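PDB 2Z0Q: Rho guanine nucleotide exchange factor 3 from Mus musculus, which acts as a guanine nucleotide exchange factor for the small GTPases RhoA and RhoB, and is represented here by its DH-PH fragment. Local coordinates for residues 239-244 and 289-294; 271-276 and 322-327; 275-280 and 313-318; 281-286 and 309-314. One frame throughout, in Å; residues are numbered along the deposited sequence.

All four interactions lie within the PH domain, and all reach the same curled sheet. Along the chain the first segments come in the order 239-244, 271-276, 275-280 and 281-286. Their partners lie further on, between residues 289 and 327. Interactions 3 and 4 share Val313 and Ser314 on strand 310-315, and their centres are about 12 Å apart. Interaction 2 uses the neighbouring strand 322-327 and shares Pro275 and Ile276 with interaction 3, with centres about 9 Å apart. Interaction 1 sits at the far end, about 20 Å from interaction 3 between centres. Its loop packs against Phe310 of interaction 4. Interactions 1 to 3 pack loops onto the sheet; interaction 4 pairs two of its strands.

Interaction 1: residues 239-244 and 289-294; sequences KNNRGV and GEVRLG. With SO4 (sulfate ion), chain B.
Gly294 and Asn241 join the two backbones: Gly294 N donates to Asn241 O at 2.9 Å, nearly in line with the carbonyl (C=O...N angle 169°). Two CA-H...O contacts lie beside this bond. Leu293 CA approaches the same Asn241 O, and Arg242 CA approaches Gly294 O at 3.4 Å.

Asn241 carries the side-chain contact. Its chi1 of 59° sets CG between the backbone N and the carbonyl carbon, which lets ND2 reach Arg292 O. Asn241 ND2 gives a weak hydrogen bond to Arg292 O at 3.2 Å. Asn241 ND2 also gives a nearly straight one (169° at the hydrogen) to O2 of the chain B sulfate, probably from the crystallisation liquor, at 3.1 Å. A water weakly links ND2 with Arg292 N. At the root of the side chain, Asn241 CB packs on Val291 CG2 at 3.7 Å and on Leu293 CD2 at 3.9 Å. Without the amide, as with an alanine here, Arg292 O and the sulfate are likely to lose their donor.

The turn is shaped by Asn240. Residues 240-243 form a type I turn, and Asn240 OD1 makes an Asx turn by accepting from Arg242 N at 2.9 Å. Val244 N reaches the same oxygen from the opposite face of the amide. The Arg242 guanidinium lies with one face on Asn240 ND2, while its NH2 bonds to Tyr272 OH and to the chain C sulfate.

The turn links strands 232-240 and 245-251 of the PH domain. Val291 and Leu293 pack against Phe310 of strand 310-315, and Asn241 touches Ser325 of strand 322-327.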
# COMPACT_ATOMS: atom_id res chain seq x y z
N LYS A 239 18.83 3.11 4.57
CA LYS A 239 20.25 2.78 4.39
C LYS A 239 21.07 3.45 5.48
O LYS A 239 20.91 4.65 5.71
CB LYS A 239 20.73 3.30 3.04
CG LYS A 239 22.20 3.00 2.80
CD LYS A 239 22.50 2.98 1.30
CE LYS A 239 23.04 4.29 0.83
NZ LYS A 239 23.39 4.21 -0.63
N ASN A 240 21.94 2.72 6.16
CA ASN A 240 22.69 3.40 7.19
C ASN A 240 23.95 4.12 6.68
O ASN A 240 24.21 4.12 5.45
CB ASN A 240 22.95 2.44 8.38
CG ASN A 240 24.08 1.45 8.13
OD1 ASN A 240 24.77 1.48 7.11
ND2 ASN A 240 24.29 0.57 9.12
N ASN A 241 24.68 4.77 7.58
CA ASN A 241 25.85 5.57 7.18
C ASN A 241 27.09 4.74 6.87
O ASN A 241 28.16 5.28 6.65
CB ASN A 241 26.18 6.67 8.23
CG ASN A 241 26.44 6.12 9.62
OD1 ASN A 241 26.19 4.95 9.89
ND2 ASN A 241 26.96 6.97 10.51
N ARG A 242 26.92 3.41 6.85
CA ARG A 242 28.01 2.52 6.47
C ARG A 242 27.59 1.80 5.18
O ARG A 242 28.24 0.85 4.75
CB ARG A 242 28.34 1.50 7.58
CG ARG A 242 28.93 2.16 8.84
CD ARG A 242 29.29 1.16 9.96
NE ARG A 242 28.17 0.34 10.45
CZ ARG A 242 27.27 0.70 11.37
NH1 ARG A 242 27.32 1.91 11.93
NH2 ARG A 242 26.31 -0.15 11.74
N GLY A 243 26.52 2.29 4.55
CA GLY A 243 26.07 1.71 3.29
C GLY A 243 25.22 0.44 3.39
O GLY A 243 24.83 -0.12 2.37
N VAL A 244 24.91 0.01 4.60
CA VAL A 244 24.09 -1.19 4.79
C VAL A 244 22.60 -0.94 4.52
O VAL A 244 22.02 -0.01 5.10
CB VAL A 244 24.25 -1.71 6.23
CG1 VAL A 244 23.43 -3.00 6.44
CG2 VAL A 244 25.72 -1.97 6.52
N GLY A 289 24.13 16.81 5.14
CA GLY A 289 25.55 17.01 5.24
C GLY A 289 26.04 16.76 6.66
O GLY A 289 27.25 16.73 6.87
N GLU A 290 25.14 16.62 7.63
CA GLU A 290 25.55 16.39 9.04
C GLU A 290 26.05 14.95 9.28
O GLU A 290 26.93 14.68 10.13
CB GLU A 290 24.39 16.71 9.97
CG GLU A 290 24.76 16.82 11.46
CD GLU A 290 23.59 17.20 12.37
OE1 GLU A 290 22.60 17.80 11.87
OE2 GLU A 290 23.69 16.92 13.61
N VAL A 291 25.47 14.00 8.55
CA VAL A 291 25.89 12.61 8.70
C VAL A 291 27.39 12.46 8.32
O VAL A 291 27.94 13.25 7.54
CB VAL A 291 25.04 11.68 7.78
CG1 VAL A 291 25.41 11.89 6.32
CG2 VAL A 291 25.29 10.22 8.18
N ARG A 292 28.05 11.44 8.88
CA ARG A 292 29.44 11.14 8.53
C ARG A 292 29.34 9.73 7.97
O ARG A 292 28.73 8.85 8.60
CB ARG A 292 30.34 11.14 9.77
CG ARG A 292 30.35 12.50 10.47
CD ARG A 292 30.91 13.47 9.50
NE ARG A 292 31.13 14.82 9.99
CZ ARG A 292 30.47 15.89 9.56
NH1 ARG A 292 29.53 15.76 8.63
NH2 ARG A 292 30.81 17.09 10.00
N LEU A 293 29.91 9.51 6.80
CA LEU A 293 29.85 8.21 6.16
C LEU A 293 31.11 7.40 6.29
O LEU A 293 32.20 7.96 6.37
CB LEU A 293 29.53 8.36 4.67
CG LEU A 293 28.30 9.16 4.31
CD1 LEU A 293 28.18 9.16 2.79
CD2 LEU A 293 27.05 8.56 4.96
N GLY A 294 30.95 6.09 6.30
CA GLY A 294 32.08 5.18 6.38
C GLY A 294 31.83 4.05 5.41
O GLY A 294 30.71 3.93 4.87
S SO4 B . 28.33 6.94 14.45
O1 SO4 B . 28.84 5.87 15.34
O2 SO4 B . 27.35 6.35 13.49
O3 SO4 B . 27.67 7.99 15.23
O4 SO4 B . 29.46 7.55 13.71
O HOH W 1 26.72 10.12 11.62

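Interaction 2: residues 271-276 and 322-327; sequences LYRQPI and QTHSLQ. With SO4 (sulfate ion), chain D; SO4 (sulfate ion), chain C.
The loop between strands 266-271 and 276-277 of the PH domain meets strand 322-327 here: Arg273 packs on Gln322 and His324, and Tyr272 edges up to His324. Two sulfates, probably from the crystallisation liquor, are bound alongside and may mark an anion-binding pocket. Arg273 spans both ions. Arg273 NE bonds to O3 of the chain D sulfate at 2.8 Å, and NH2 to O2 of the same ion. Arg273 NH2 also reaches O4 of the chain C sulfate at 3.0 Å, and NH1 bonds to O3 of that ion. Both sulfates lie at the edge of the guanidinium, near its plane. A bend at chi2 (-78°) folds the chain back, and Arg273 NH1 bonds to Tyr272 O at 2.9 Å while standing over the centre of the Tyr272 ring. Tyr272 OH donates to O2 of the chain C sulfate at 2.6 Å.

In the PH fold, strand 322-327 is the last strand before helix 331-345. Gln322 joins loop and strand. Gln322 NE2 donates to Gln274 O at 2.9 Å, in the plane of its own amide. A water links the same NE2 to Gln274 OE1. On the other branch, Gln322 OE1 accepts from His324 NE2 at 2.7 Å in the carbonyl plane, on a lone pair. The two bonds fix the rotation of the Gln322 amide and of the imidazole. Arg273 CG meets the edge of that ring at His324 CE1, 3.6 Å away. Ile276 CD1 packs beside Gln322 OE1. Thr323 N donates to O4 of the chain D sulfate.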
# COMPACT_ATOMS: atom_id res chain seq x y z
N LEU A 271 17.32 -9.89 12.27
CA LEU A 271 17.52 -8.73 13.15
C LEU A 271 18.99 -8.30 13.11
O LEU A 271 19.89 -9.13 13.21
CB LEU A 271 17.08 -9.02 14.59
CG LEU A 271 15.62 -8.59 14.85
CD1 LEU A 271 14.67 -9.53 14.11
CD2 LEU A 271 15.33 -8.55 16.34
N TYR A 272 19.20 -6.98 12.96
CA TYR A 272 20.56 -6.40 12.87
C TYR A 272 21.15 -6.06 14.25
O TYR A 272 22.38 -6.08 14.45
CB TYR A 272 20.46 -5.16 11.98
CG TYR A 272 21.75 -4.46 11.64
CD1 TYR A 272 22.73 -5.10 10.88
CD2 TYR A 272 21.94 -3.10 11.96
CE1 TYR A 272 23.87 -4.43 10.45
CE2 TYR A 272 23.09 -2.39 11.51
CZ TYR A 272 24.04 -3.08 10.76
OH TYR A 272 25.13 -2.44 10.25
N ARG A 273 20.28 -5.74 15.20
CA ARG A 273 20.64 -5.42 16.58
C ARG A 273 19.44 -5.81 17.39
O ARG A 273 18.40 -6.23 16.85
CB ARG A 273 20.89 -3.91 16.77
CG ARG A 273 22.02 -3.38 15.92
CD ARG A 273 23.39 -3.72 16.52
NE ARG A 273 24.45 -2.93 15.88
CZ ARG A 273 25.04 -3.24 14.73
NH1 ARG A 273 24.68 -4.34 14.06
NH2 ARG A 273 26.02 -2.47 14.27
N GLN A 274 19.56 -5.65 18.70
CA GLN A 274 18.44 -5.96 19.57
C GLN A 274 17.37 -4.89 19.35
O GLN A 274 17.67 -3.75 18.98
CB GLN A 274 18.91 -5.97 21.01
CG GLN A 274 20.05 -6.97 21.15
CD GLN A 274 20.57 -7.03 22.56
OE1 GLN A 274 20.46 -6.08 23.31
NE2 GLN A 274 21.17 -8.17 22.92
N PRO A 275 16.11 -5.26 19.53
CA PRO A 275 15.02 -4.29 19.33
C PRO A 275 15.13 -3.09 20.28
O PRO A 275 15.61 -3.24 21.41
CB PRO A 275 13.76 -5.11 19.63
CG PRO A 275 14.17 -6.52 19.38
CD PRO A 275 15.58 -6.59 19.90
N ILE A 276 14.67 -1.92 19.83
CA ILE A 276 14.66 -0.71 20.63
C ILE A 276 13.23 -0.34 21.06
O ILE A 276 12.40 0.05 20.23
CB ILE A 276 15.28 0.49 19.85
CG1 ILE A 276 16.76 0.17 19.52
CG2 ILE A 276 15.13 1.80 20.65
CD1 ILE A 276 17.34 1.16 18.54
N GLN A 322 23.10 1.47 21.43
CA GLN A 322 23.15 1.48 19.98
C GLN A 322 22.92 2.88 19.45
O GLN A 322 22.30 3.71 20.11
CB GLN A 322 21.98 0.66 19.38
CG GLN A 322 21.93 -0.81 19.61
CD GLN A 322 20.60 -1.38 19.10
OE1 GLN A 322 20.16 -1.03 18.01
NE2 GLN A 322 19.97 -2.25 19.89
N THR A 323 23.43 3.12 18.26
CA THR A 323 23.12 4.36 17.58
C THR A 323 23.08 4.03 16.08
O THR A 323 23.93 3.32 15.58
CB THR A 323 24.11 5.50 17.90
OG1 THR A 323 23.56 6.73 17.38
CG2 THR A 323 25.53 5.25 17.34
N HIS A 324 22.09 4.58 15.37
CA HIS A 324 21.96 4.34 13.93
C HIS A 324 21.66 5.64 13.19
O HIS A 324 20.79 6.39 13.62
CB HIS A 324 20.78 3.40 13.70
CG HIS A 324 20.91 2.09 14.40
ND1 HIS A 324 21.65 1.05 13.89
CD2 HIS A 324 20.44 1.68 15.59
CE1 HIS A 324 21.63 0.05 14.75
NE2 HIS A 324 20.90 0.41 15.80
N SER A 325 22.40 5.91 12.12
CA SER A 325 22.16 7.09 11.26
C SER A 325 21.54 6.43 10.04
O SER A 325 22.21 5.68 9.36
CB SER A 325 23.49 7.76 10.92
OG SER A 325 23.98 8.37 12.10
N LEU A 326 20.27 6.74 9.78
CA LEU A 326 19.49 6.07 8.75
C LEU A 326 19.05 7.07 7.68
O LEU A 326 18.63 8.16 8.01
CB LEU A 326 18.25 5.44 9.43
CG LEU A 326 18.52 4.42 10.54
CD1 LEU A 326 17.19 3.97 11.17
CD2 LEU A 326 19.24 3.20 9.93
N GLN A 327 19.10 6.65 6.41
CA GLN A 327 18.76 7.52 5.28
C GLN A 327 17.47 7.08 4.61
O GLN A 327 17.35 5.92 4.21
CB GLN A 327 19.87 7.51 4.22
CG GLN A 327 19.56 8.44 3.04
CD GLN A 327 20.65 8.39 1.98
OE1 GLN A 327 21.00 7.31 1.51
NE2 GLN A 327 21.17 9.55 1.59
S SO4 D . 25.68 -0.05 17.28
O1 SO4 D . 26.26 -1.01 18.29
O2 SO4 D . 26.40 -0.25 15.99
O3 SO4 D . 24.25 -0.39 17.06
O4 SO4 D . 25.79 1.37 17.73
S SO4 C . 27.82 -4.01 11.29
O1 SO4 C . 29.21 -4.57 11.21
O2 SO4 C . 27.24 -3.90 9.89
O3 SO4 C . 26.96 -4.92 12.11
O4 SO4 C . 27.90 -2.66 11.96
O HOH W 2 20.94 -3.22 22.45

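Interaction 3: residues 275-280 and 313-318; sequences PIPVKD and VSFKNG
Phe315 fills the space between strand 310-315 of the PH sheet and segment 275-280, where strand 276-277 runs into a short 3-10 turn. No direct hydrogen bond joins the two segments. The contact rests on the phenyl ring.

Phe315 CG is anti to the backbone N (chi1 172°), which swings the ring across toward Ile276, Pro277 and Asp280. Ile276 lies alongside it, the two side chains sliding past each other in opposite directions. Ile276 CG1 is 3.7 Å from Phe315 CD2, and its CG2 sits near Phe315 CB. Ile276 CA lies over one face of the ring. Asn317 CB, from the loop just after the strand, lies over the opposite face, 3.6 Å above the plane of the Phe315 ring. The phenyl is therefore held between the two.

Pro277 crosses Phe315 at about a right angle, with Pro277 CD 3.6 Å from Phe315 CZ. Asp280 comes to the ring edge, and Asp280 CB is 3.6 Å from Phe315 CE1. The carboxylate plane is turned only 18° from that of the ring. Two residues earlier in the strand, Val313 CG1 meets Ile276 CD1 at 4.1 Å. Beyond these residues, Pro275 packs on Ile226 and Pro277 on Leu225, both of helix 224-227.

One water bridges the backbones beside the ring: it donates to Asp280 O at 2.7 Å and accepts from Lys316 N at 2.9 Å.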
# COMPACT_ATOMS: atom_id res chain seq x y z
N PRO A 275 16.11 -5.26 19.53
CA PRO A 275 15.02 -4.29 19.33
C PRO A 275 15.13 -3.09 20.28
O PRO A 275 15.61 -3.24 21.41
CB PRO A 275 13.76 -5.11 19.63
CG PRO A 275 14.17 -6.52 19.38
CD PRO A 275 15.58 -6.59 19.90
N ILE A 276 14.67 -1.92 19.83
CA ILE A 276 14.66 -0.71 20.63
C ILE A 276 13.23 -0.34 21.06
O ILE A 276 12.40 0.05 20.23
CB ILE A 276 15.28 0.49 19.85
CG1 ILE A 276 16.76 0.17 19.52
CG2 ILE A 276 15.13 1.80 20.65
CD1 ILE A 276 17.34 1.16 18.54
N PRO A 277 12.92 -0.43 22.36
CA PRO A 277 11.57 -0.07 22.85
C PRO A 277 11.33 1.39 22.52
O PRO A 277 12.25 2.20 22.66
CB PRO A 277 11.66 -0.30 24.37
CG PRO A 277 12.73 -1.30 24.54
CD PRO A 277 13.77 -0.93 23.44
N VAL A 278 10.13 1.72 22.07
CA VAL A 278 9.82 3.10 21.70
C VAL A 278 9.96 4.05 22.90
O VAL A 278 10.37 5.19 22.71
CB VAL A 278 8.39 3.20 21.06
CG1 VAL A 278 7.91 4.64 21.01
CG2 VAL A 278 8.46 2.64 19.60
N LYS A 279 9.69 3.57 24.12
CA LYS A 279 9.82 4.44 25.31
C LYS A 279 11.28 4.86 25.55
O LYS A 279 11.53 5.86 26.23
CB LYS A 279 9.33 3.73 26.59
CG LYS A 279 10.14 2.49 26.95
CD LYS A 279 9.86 2.00 28.38
CE LYS A 279 10.86 0.87 28.76
NZ LYS A 279 10.80 0.53 30.22
N ASP A 280 12.22 4.09 25.00
CA ASP A 280 13.65 4.39 25.16
C ASP A 280 14.31 4.83 23.85
O ASP A 280 15.54 4.85 23.76
CB ASP A 280 14.40 3.17 25.67
CG ASP A 280 13.78 2.57 26.93
OD1 ASP A 280 13.51 3.33 27.88
OD2 ASP A 280 13.59 1.33 26.95
N VAL A 313 18.69 7.43 15.30
CA VAL A 313 17.95 6.77 16.33
C VAL A 313 18.99 6.16 17.27
O VAL A 313 19.91 5.49 16.82
CB VAL A 313 17.08 5.63 15.78
CG1 VAL A 313 16.54 4.87 16.91
CG2 VAL A 313 15.91 6.19 14.92
N SER A 314 18.85 6.41 18.58
CA SER A 314 19.81 5.84 19.52
C SER A 314 19.08 5.25 20.74
O SER A 314 17.93 5.60 21.06
CB SER A 314 20.86 6.90 19.91
OG SER A 314 20.31 7.86 20.78
N PHE A 315 19.76 4.33 21.39
CA PHE A 315 19.21 3.59 22.50
C PHE A 315 20.30 3.37 23.54
O PHE A 315 21.36 2.77 23.27
CB PHE A 315 18.69 2.27 21.92
CG PHE A 315 18.24 1.27 22.95
CD1 PHE A 315 17.44 1.66 24.00
CD2 PHE A 315 18.52 -0.09 22.76
CE1 PHE A 315 16.91 0.71 24.89
CE2 PHE A 315 17.98 -1.05 23.64
CZ PHE A 315 17.17 -0.64 24.70
N LYS A 316 20.02 3.84 24.74
CA LYS A 316 20.96 3.70 25.84
C LYS A 316 20.64 2.37 26.51
O LYS A 316 19.53 2.19 27.01
CB LYS A 316 20.79 4.89 26.80
CG LYS A 316 21.86 4.93 27.81
CD LYS A 316 21.78 6.09 28.78
CE LYS A 316 22.90 5.87 29.79
NZ LYS A 316 22.67 6.74 30.93
N ASN A 317 21.61 1.45 26.54
CA ASN A 317 21.37 0.11 27.09
C ASN A 317 22.70 -0.47 27.56
O ASN A 317 23.07 -1.59 27.19
CB ASN A 317 20.76 -0.77 25.96
CG ASN A 317 20.11 -2.05 26.47
OD1 ASN A 317 19.57 -2.08 27.57
ND2 ASN A 317 20.13 -3.11 25.65
N GLY A 318 23.43 0.31 28.35
CA GLY A 318 24.73 -0.13 28.83
C GLY A 318 25.71 -0.54 27.75
O GLY A 318 25.95 0.22 26.78
O HOH W 3 17.63 5.26 25.40

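Interaction 4: residues 281-286 and 309-314; sequences LTLEDL and NFFRVS
Glu284 OE1 is held by a water that donates to it at 2.8 Å and accepts from Arg312 NE at 2.7 Å, at the guanidinium edge and in its plane. A second water lies close by, weakly placed, and also near Thr282 O. Glu284 OE1 and Arg312 NE form a long salt bridge of 3.8 Å, which the first water bridges. The carboxylate and guanidinium planes stand 86° apart. A bend at Arg312 chi3 (-34°) turns the guanidinium, while CD stays close to Glu284 OE1.

The two backbones form an antiparallel ladder between two strands of the PH-domain sheet, 282-285 and 310-315. Glu284 with Arg312 and Thr282 with Ser314 are hydrogen-bonded pairs. In the first, Arg312 N donates to Glu284 O at 2.8 Å, and Glu284 N returns the bond to Arg312 O. Leu283 with Val313 and Asp285 with Phe311 are non-hydrogen-bonded pairs. On their face of the sheet, Leu283 CD1 packs on Phe311 CD1 at 3.6 Å, and Leu283 also touches Leu338 of helix 331-345. Leu281 CG meets Val313 CG1 at 3.6 Å. Asp285 OD1 has its salt bridge with Lys334 of that helix.

Leu286 closes the far end, where its N makes only a weak bond to Phe310 O. Leu286 CD1 presses on the backbone at Arg312 N, a tight approach of 3.2 Å. Its CD2 lies over one guanidinium face toward the rim and also contacts Phe310 CB. Replacing Leu286 by an alanine is likely to open a gap over Arg312 N and leave the guanidinium freer to turn. A third water lies 2.8 Å from Leu286 O and accepts from Phe310 N.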
# COMPACT_ATOMS: atom_id res chain seq x y z
N LEU A 281 13.53 5.14 22.84
CA LEU A 281 14.12 5.50 21.54
C LEU A 281 14.34 7.01 21.45
O LEU A 281 13.39 7.79 21.49
CB LEU A 281 13.18 5.00 20.43
CG LEU A 281 13.55 5.07 18.94
CD1 LEU A 281 12.43 4.45 18.09
CD2 LEU A 281 13.74 6.54 18.55
N THR A 282 15.60 7.43 21.31
CA THR A 282 15.90 8.86 21.17
C THR A 282 16.04 9.13 19.65
O THR A 282 16.85 8.51 18.97
CB THR A 282 17.23 9.20 21.87
OG1 THR A 282 17.12 8.94 23.29
CG2 THR A 282 17.58 10.67 21.65
N LEU A 283 15.22 10.05 19.15
CA LEU A 283 15.17 10.39 17.73
C LEU A 283 15.77 11.77 17.54
O LEU A 283 15.37 12.71 18.22
CB LEU A 283 13.71 10.43 17.25
CG LEU A 283 13.49 10.96 15.84
CD1 LEU A 283 14.08 9.99 14.79
CD2 LEU A 283 11.98 11.09 15.59
N GLU A 284 16.74 11.88 16.65
CA GLU A 284 17.37 13.18 16.38
C GLU A 284 17.40 13.43 14.88
O GLU A 284 17.79 12.57 14.11
CB GLU A 284 18.80 13.20 16.96
CG GLU A 284 18.74 13.16 18.49
CD GLU A 284 20.09 12.90 19.17
OE1 GLU A 284 20.92 12.19 18.59
OE2 GLU A 284 20.27 13.38 20.33
N ASP A 285 16.96 14.60 14.47
CA ASP A 285 16.95 14.91 13.05
C ASP A 285 18.35 15.32 12.66
O ASP A 285 19.02 16.01 13.45
CB ASP A 285 16.00 16.10 12.82
CG ASP A 285 15.74 16.37 11.36
OD1 ASP A 285 16.42 15.81 10.49
OD2 ASP A 285 14.81 17.17 11.09
N LEU A 286 18.83 14.90 11.50
CA LEU A 286 20.14 15.33 11.04
C LEU A 286 19.96 16.24 9.82
O LEU A 286 19.21 15.90 8.93
CB LEU A 286 21.00 14.16 10.61
CG LEU A 286 21.57 13.29 11.73
CD1 LEU A 286 20.47 12.86 12.64
CD2 LEU A 286 22.22 12.04 11.12
N ASN A 309 18.82 13.52 3.71
CA ASN A 309 17.67 12.78 4.21
C ASN A 309 17.98 11.74 5.30
O ASN A 309 17.40 10.68 5.31
CB ASN A 309 16.95 12.10 3.04
CG ASN A 309 16.40 13.12 2.04
OD1 ASN A 309 16.29 12.87 0.85
ND2 ASN A 309 16.09 14.29 2.54
N PHE A 310 18.86 12.09 6.24
CA PHE A 310 19.22 11.19 7.33
C PHE A 310 18.58 11.59 8.65
O PHE A 310 18.20 12.74 8.87
CB PHE A 310 20.74 11.21 7.57
CG PHE A 310 21.52 10.20 6.79
CD1 PHE A 310 22.01 10.51 5.51
CD2 PHE A 310 21.80 8.96 7.34
CE1 PHE A 310 22.78 9.57 4.80
CE2 PHE A 310 22.55 8.04 6.66
CZ PHE A 310 23.05 8.33 5.38
N PHE A 311 18.42 10.61 9.54
CA PHE A 311 17.98 10.91 10.91
C PHE A 311 18.68 9.90 11.79
O PHE A 311 19.18 8.89 11.29
CB PHE A 311 16.44 10.90 11.08
CG PHE A 311 15.79 9.58 10.75
CD1 PHE A 311 15.55 8.66 11.74
CD2 PHE A 311 15.39 9.30 9.45
CE1 PHE A 311 14.90 7.44 11.44
CE2 PHE A 311 14.74 8.09 9.14
CZ PHE A 311 14.49 7.18 10.12
N ARG A 312 18.75 10.19 13.08
CA ARG A 312 19.44 9.31 14.00
C ARG A 312 18.51 8.71 15.05
O ARG A 312 17.65 9.37 15.60
CB ARG A 312 20.56 10.09 14.73
CG ARG A 312 21.50 9.21 15.60
CD ARG A 312 22.59 10.01 16.35
NE ARG A 312 23.15 11.22 15.72
CZ ARG A 312 24.18 11.25 14.87
NH1 ARG A 312 24.80 10.16 14.48
NH2 ARG A 312 24.67 12.40 14.51
N VAL A 313 18.69 7.43 15.30
CA VAL A 313 17.95 6.77 16.33
C VAL A 313 18.99 6.16 17.27
O VAL A 313 19.91 5.49 16.82
CB VAL A 313 17.08 5.63 15.78
CG1 VAL A 313 16.54 4.87 16.91
CG2 VAL A 313 15.91 6.19 14.92
N SER A 314 18.85 6.41 18.58
CA SER A 314 19.81 5.84 19.52
C SER A 314 19.08 5.25 20.74
O SER A 314 17.93 5.60 21.06
CB SER A 314 20.86 6.90 19.91
OG SER A 314 20.31 7.86 20.78
O HOH W 4 19.54 9.63 18.51
O HOH W 5 22.43 13.64 16.79
O HOH W 6 19.97 14.74 6.53